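PDB 1NFG: D-hydantoinase from Ralstonia pickettii, which probably catalyses the stereospecific hydrolysis of the cyclic amide bond of D-hydantoin derivatives, using a two-zinc site bridged by a carbamylated lysine. Local coordinates for residues A[84-89]-A[387-392]; A[114-119]-A[438-443]. One frame throughout, in Å; residues are numbered along the deposited sequence.

Contact 1: residues A[84-89]-A[387-392]; sequences GTTTIV and DADIVL
The N-terminal end of a barrel strand of the amidohydrolase fold here meets the beta-sandwich: Gly-84, Thr-86 and Thr-87 touch Val-391 and Asp-389. Gly-84 ends helix 73-82 in a Schellman motif, taking the positive phi of that turn, and strand 85-93 starts at once behind it. The CG2 branch of Val-391 lies at the carbonyl O of Gly-84, while CG1 of the same valine packs 4.0 Å from Gly-84 CA. Further along, OG1 of Thr-86 lies against CB of Asp-389 at 3.3 Å. The psi of Thr-86 (-14°) departs from strand values, consistent with two successive threonines facing the same aspartate. Neither hydroxyl bonds to it directly; a water joins all three, 2.6 Å from Thr-86 OG1, 2.8 Å from Thr-87 OG1 and 2.6 Å from Asp-389 OD2, to which it donates. OG1 of Thr-86 reaches this water because chi1 (56°) places it between the backbone N and the carbonyl carbon. The aspartate is gripped from beyond the contact as well: OD2 forms a salt bridge with Lys-379 and OD1 accepts from the backbone N of Arg-430, so its buried negative charge is probably well compensated. The segments run roughly antiparallel, 161° apart, but do not pair through their backbones. Strand 48-58 links them instead, bonding to Gly-84, Thr-86 and Thr-87 through Gly-53 and packing on Ile-390 through Val-49, while Val-427, Leu-429 and Pro-424 of strand 419-429 cover Thr-86, Asp-389 and Val-391.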
loop_
_atom_site.group_PDB
_atom_site.type_symbol
_atom_site.label_atom_id
_atom_site.label_comp_id
_atom_site.label_asym_id
_atom_site.label_seq_id
_atom_site.Cartn_x
_atom_site.Cartn_y
_atom_site.Cartn_z
ATOM N N GLY A 84 20.306 -14.681 31.394
ATOM C CA GLY A 84 21.301 -14.071 30.535
ATOM C C GLY A 84 21.134 -12.586 30.310
ATOM O O GLY A 84 21.822 -12.013 29.464
ATOM N N THR A 85 20.231 -11.952 31.054
ATOM C CA THR A 85 20.006 -10.514 30.896
ATOM C C THR A 85 20.651 -9.754 32.046
ATOM O O THR A 85 20.323 -9.983 33.211
ATOM C CB THR A 85 18.496 -10.199 30.828
ATOM O OG1 THR A 85 17.951 -10.758 29.624
ATOM C CG2 THR A 85 18.253 -8.696 30.833
ATOM N N THR A 86 21.562 -8.846 31.705
ATOM C CA THR A 86 22.297 -8.072 32.698
ATOM C C THR A 86 21.873 -6.615 32.897
ATOM O O THR A 86 22.286 -5.974 33.864
ATOM C CB THR A 86 23.803 -8.094 32.382
ATOM O OG1 THR A 86 24.021 -7.614 31.048
ATOM C CG2 THR A 86 24.345 -9.511 32.516
ATOM N N THR A 87 21.087 -6.076 31.975
ATOM C CA THR A 87 20.601 -4.710 32.113
ATOM C C THR A 87 19.114 -4.715 31.830
ATOM O O THR A 87 18.610 -5.514 31.040
ATOM C CB THR A 87 21.299 -3.724 31.162
ATOM O OG1 THR A 87 22.673 -3.596 31.538
ATOM C CG2 THR A 87 20.649 -2.347 31.247
ATOM N N ILE A 88 18.406 -3.816 32.488
ATOM C CA ILE A 88 16.974 -3.748 32.329
ATOM C C ILE A 88 16.560 -2.295 32.413
ATOM O O ILE A 88 17.238 -1.491 33.044
ATOM C CB ILE A 88 16.313 -4.602 33.433
ATOM C CG1 ILE A 88 15.403 -5.631 32.786
ATOM C CG2 ILE A 88 15.562 -3.733 34.442
ATOM C CD1 ILE A 88 15.104 -6.799 33.679
ATOM N N VAL A 89 15.485 -1.938 31.731
ATOM C CA VAL A 89 15.002 -0.569 31.806
ATOM C C VAL A 89 13.542 -0.735 32.174
ATOM O O VAL A 89 12.712 -1.071 31.336
ATOM C CB VAL A 89 15.167 0.179 30.474
ATOM C CG1 VAL A 89 14.896 1.658 30.677
ATOM C CG2 VAL A 89 16.584 -0.005 29.953
ATOM N N ASP A 387 31.415 -2.582 29.745
ATOM C CA ASP A 387 31.281 -3.086 31.097
ATOM C C ASP A 387 31.385 -4.576 30.821
ATOM O O ASP A 387 30.997 -5.028 29.748
ATOM C CB ASP A 387 29.901 -2.780 31.675
ATOM C CG ASP A 387 29.776 -1.360 32.178
ATOM O OD1 ASP A 387 30.735 -0.575 32.019
ATOM O OD2 ASP A 387 28.706 -1.032 32.739
ATOM N N ALA A 388 31.907 -5.345 31.762
ATOM C CA ALA A 388 32.026 -6.769 31.536
ATOM C C ALA A 388 30.712 -7.479 31.821
ATOM O O ALA A 388 30.631 -8.313 32.722
ATOM C CB ALA A 388 33.143 -7.344 32.393
ATOM N N ASP A 389 29.679 -7.128 31.061
ATOM C CA ASP A 389 28.365 -7.761 31.206
ATOM C C ASP A 389 28.414 -8.874 30.158
ATOM O O ASP A 389 28.350 -8.616 28.953
ATOM C CB ASP A 389 27.249 -6.763 30.888
ATOM C CG ASP A 389 27.216 -5.574 31.850
ATOM O OD1 ASP A 389 28.178 -5.378 32.623
ATOM O OD2 ASP A 389 26.220 -4.817 31.822
ATOM N N ILE A 390 28.524 -10.113 30.619
ATOM C CA ILE A 390 28.675 -11.235 29.713
ATOM C C ILE A 390 27.809 -12.451 29.995
ATOM O O ILE A 390 27.444 -12.715 31.135
ATOM C CB ILE A 390 30.153 -11.674 29.723
ATOM C CG1 ILE A 390 31.019 -10.526 29.211
ATOM C CG2 ILE A 390 30.355 -12.938 28.898
ATOM C CD1 ILE A 390 32.492 -10.781 29.369
ATOM N N VAL A 391 27.490 -13.189 28.935
ATOM C CA VAL A 391 26.705 -14.409 29.047
ATOM C C VAL A 391 27.456 -15.496 28.308
ATOM O O VAL A 391 27.806 -15.323 27.139
ATOM C CB VAL A 391 25.323 -14.291 28.381
ATOM C CG1 VAL A 391 24.522 -15.567 28.626
ATOM C CG2 VAL A 391 24.591 -13.086 28.914
ATOM N N LEU A 392 27.716 -16.606 28.991
ATOM C CA LEU A 392 28.403 -17.732 28.377
ATOM C C LEU A 392 27.313 -18.716 27.982
ATOM O O LEU A 392 26.706 -19.378 28.831
ATOM C CB LEU A 392 29.397 -18.352 29.359
ATOM C CG LEU A 392 30.454 -17.346 29.839
ATOM C CD1 LEU A 392 31.534 -18.083 30.607
ATOM C CD2 LEU A 392 31.063 -16.599 28.646
HETATM O O HOH W 1 24.391 -5.210 30.031
#

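Contact 2: residues A[114-119]-A[438-443]; sequences KSAIDY and GSYVGE
Ser-115 begins the approach to Glu-443 with its backbone: the two carbonyl oxygens, Ser-115 O and Glu-443 O, come within 4.2 Å, while the backbone of Ser-115 bonds to Gly-447. Ala-116 makes the main contact. Its CB lies 3.3 Å from the phenol OH of Tyr-440 and 3.9 Å from CZ of that ring, an oblique approach to the hydroxyl end. With CG anti to the backbone N, chi1 of -178° carries the Tyr-440 ring out from the short strand 439-440, and its hydroxyl end reaches this methyl. The chain then folds back, bringing Gly-442 N over the ring centre, 3.3 Å above its plane. Glu-443 N bonds to Asp-446, which Tyr-440 also touches. Ala-116 N bonds to Thr-77 OG1 and its methyl also packs on Val-78, both of helix 73-82. After Ile-117, whose side chain reaches that helix and Ile-434, the strand starts at Asp-118, held in salt bridges with Arg-430 and Lys-379. Between the two segments themselves the chemistry is that of a small van der Waals contact, one methyl against a phenol and neighbouring backbone, so its placement probably depends largely on the polar bonds each segment makes elsewhere.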
loop_
_atom_site.group_PDB
_atom_site.type_symbol
_atom_site.label_atom_id
_atom_site.label_comp_id
_atom_site.label_asym_id
_atom_site.label_seq_id
_atom_site.Cartn_x
_atom_site.Cartn_y
_atom_site.Cartn_z
ATOM N N LYS A 114 18.726 -3.563 45.809
ATOM C CA LYS A 114 17.926 -4.783 45.689
ATOM C C LYS A 114 17.965 -5.452 44.319
ATOM O O LYS A 114 17.496 -6.586 44.172
ATOM C CB LYS A 114 16.476 -4.486 46.069
ATOM C CG LYS A 114 16.339 -3.670 47.343
ATOM C CD LYS A 114 14.887 -3.417 47.680
ATOM C CE LYS A 114 14.736 -2.345 48.749
ATOM N NZ LYS A 114 13.310 -2.205 49.148
ATOM N N SER A 115 18.524 -4.760 43.325
ATOM C CA SER A 115 18.629 -5.286 41.959
ATOM C C SER A 115 19.845 -6.169 41.746
ATOM O O SER A 115 20.977 -5.733 41.970
ATOM C CB SER A 115 18.716 -4.147 40.948
ATOM O OG SER A 115 17.543 -3.369 40.956
ATOM N N ALA A 116 19.615 -7.398 41.291
ATOM C CA ALA A 116 20.714 -8.320 41.027
ATOM C C ALA A 116 21.534 -7.830 39.832
ATOM O O ALA A 116 22.727 -8.124 39.736
ATOM C CB ALA A 116 20.176 -9.713 40.750
ATOM N N ILE A 117 20.891 -7.078 38.936
ATOM C CA ILE A 117 21.542 -6.558 37.732
ATOM C C ILE A 117 21.305 -5.058 37.591
ATOM O O ILE A 117 20.485 -4.482 38.303
ATOM C CB ILE A 117 21.001 -7.249 36.458
ATOM C CG1 ILE A 117 19.533 -6.846 36.246
ATOM C CG2 ILE A 117 21.132 -8.767 36.592
ATOM C CD1 ILE A 117 18.841 -7.486 35.051
ATOM N N ASP A 118 22.025 -4.437 36.658
ATOM C CA ASP A 118 21.910 -3.003 36.413
ATOM C C ASP A 118 20.547 -2.636 35.833
ATOM O O ASP A 118 19.875 -3.472 35.221
ATOM C CB ASP A 118 23.053 -2.544 35.500
ATOM C CG ASP A 118 24.396 -2.492 36.234
ATOM O OD1 ASP A 118 24.487 -3.085 37.330
ATOM O OD2 ASP A 118 25.355 -1.868 35.727
ATOM N N TYR A 119 20.135 -1.387 36.034
ATOM C CA TYR A 119 18.824 -0.943 35.572
ATOM C C TYR A 119 18.730 0.555 35.307
ATOM O O TYR A 119 19.446 1.355 35.914
ATOM C CB TYR A 119 17.773 -1.325 36.615
ATOM C CG TYR A 119 18.050 -0.711 37.970
ATOM C CD1 TYR A 119 17.692 0.609 38.247
ATOM C CD2 TYR A 119 18.760 -1.418 38.943
ATOM C CE1 TYR A 119 18.044 1.215 39.458
ATOM C CE2 TYR A 119 19.118 -0.822 40.155
ATOM C CZ TYR A 119 18.759 0.493 40.403
ATOM O OH TYR A 119 19.135 1.088 41.586
ATOM N N GLY A 438 24.590 -22.044 36.036
ATOM C CA GLY A 438 23.180 -22.191 36.356
ATOM C C GLY A 438 22.703 -21.798 37.741
ATOM O O GLY A 438 21.494 -21.774 37.991
ATOM N N SER A 439 23.627 -21.490 38.648
ATOM C CA SER A 439 23.233 -21.109 40.003
ATOM C C SER A 439 23.468 -19.641 40.283
ATOM O O SER A 439 24.565 -19.127 40.070
ATOM C CB SER A 439 23.992 -21.940 41.036
ATOM O OG SER A 439 23.711 -23.320 40.873
ATOM N N TYR A 440 22.432 -18.960 40.756
ATOM C CA TYR A 440 22.584 -17.554 41.073
ATOM C C TYR A 440 23.559 -17.451 42.243
ATOM O O TYR A 440 23.365 -18.084 43.281
ATOM C CB TYR A 440 21.252 -16.918 41.471
ATOM C CG TYR A 440 21.432 -15.450 41.756
ATOM C CD1 TYR A 440 21.865 -14.588 40.755
ATOM C CD2 TYR A 440 21.282 -14.937 43.043
ATOM C CE1 TYR A 440 22.156 -13.256 41.021
ATOM C CE2 TYR A 440 21.571 -13.594 43.322
ATOM C CZ TYR A 440 22.010 -12.763 42.303
ATOM O OH TYR A 440 22.313 -11.442 42.546
ATOM N N VAL A 441 24.607 -16.655 42.075
ATOM C CA VAL A 441 25.600 -16.497 43.127
ATOM C C VAL A 441 25.964 -15.034 43.346
ATOM O O VAL A 441 27.085 -14.723 43.757
ATOM C CB VAL A 441 26.887 -17.291 42.797
ATOM C CG1 VAL A 441 26.567 -18.778 42.714
ATOM C CG2 VAL A 441 27.496 -16.790 41.477
ATOM N N GLY A 442 25.015 -14.142 43.074
ATOM C CA GLY A 442 25.258 -12.721 43.244
ATOM C C GLY A 442 24.621 -12.166 44.504
ATOM O O GLY A 442 24.117 -12.914 45.345
ATOM N N GLU A 443 24.644 -10.843 44.622
ATOM C CA GLU A 443 24.084 -10.132 45.767
ATOM C C GLU A 443 23.072 -9.101 45.269
ATOM O O GLU A 443 23.310 -8.430 44.262
ATOM C CB GLU A 443 25.193 -9.385 46.509
ATOM C CG GLU A 443 26.373 -10.232 46.907
ATOM C CD GLU A 443 26.278 -10.707 48.335
ATOM O OE1 GLU A 443 25.252 -11.335 48.691
ATOM O OE2 GLU A 443 27.234 -10.446 49.101
#

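From the N terminus, the chain lays down residues 84-89 and then 114-119, at the starts of neighbouring parallel strands of the barrel, before completing the catalytic domain and returning in 387-392 and 438-443. Contact 1 closes a loop with 297 residues between its segments and contact 2 one with 318; the two loops cross, since the segments alternate along the sequence. The contacts lie about 10 Å apart, centre to centre. A probable hydrogen bond from Ile-88 N to Asp-118 O (3.1 Å) joins the two first segments across adjacent strands, and Lys-379 bridges Asp-389 to Asp-118. Together they tie the barrel strands beside helix 73-82 to C-terminal strands 390-400 and 439-440.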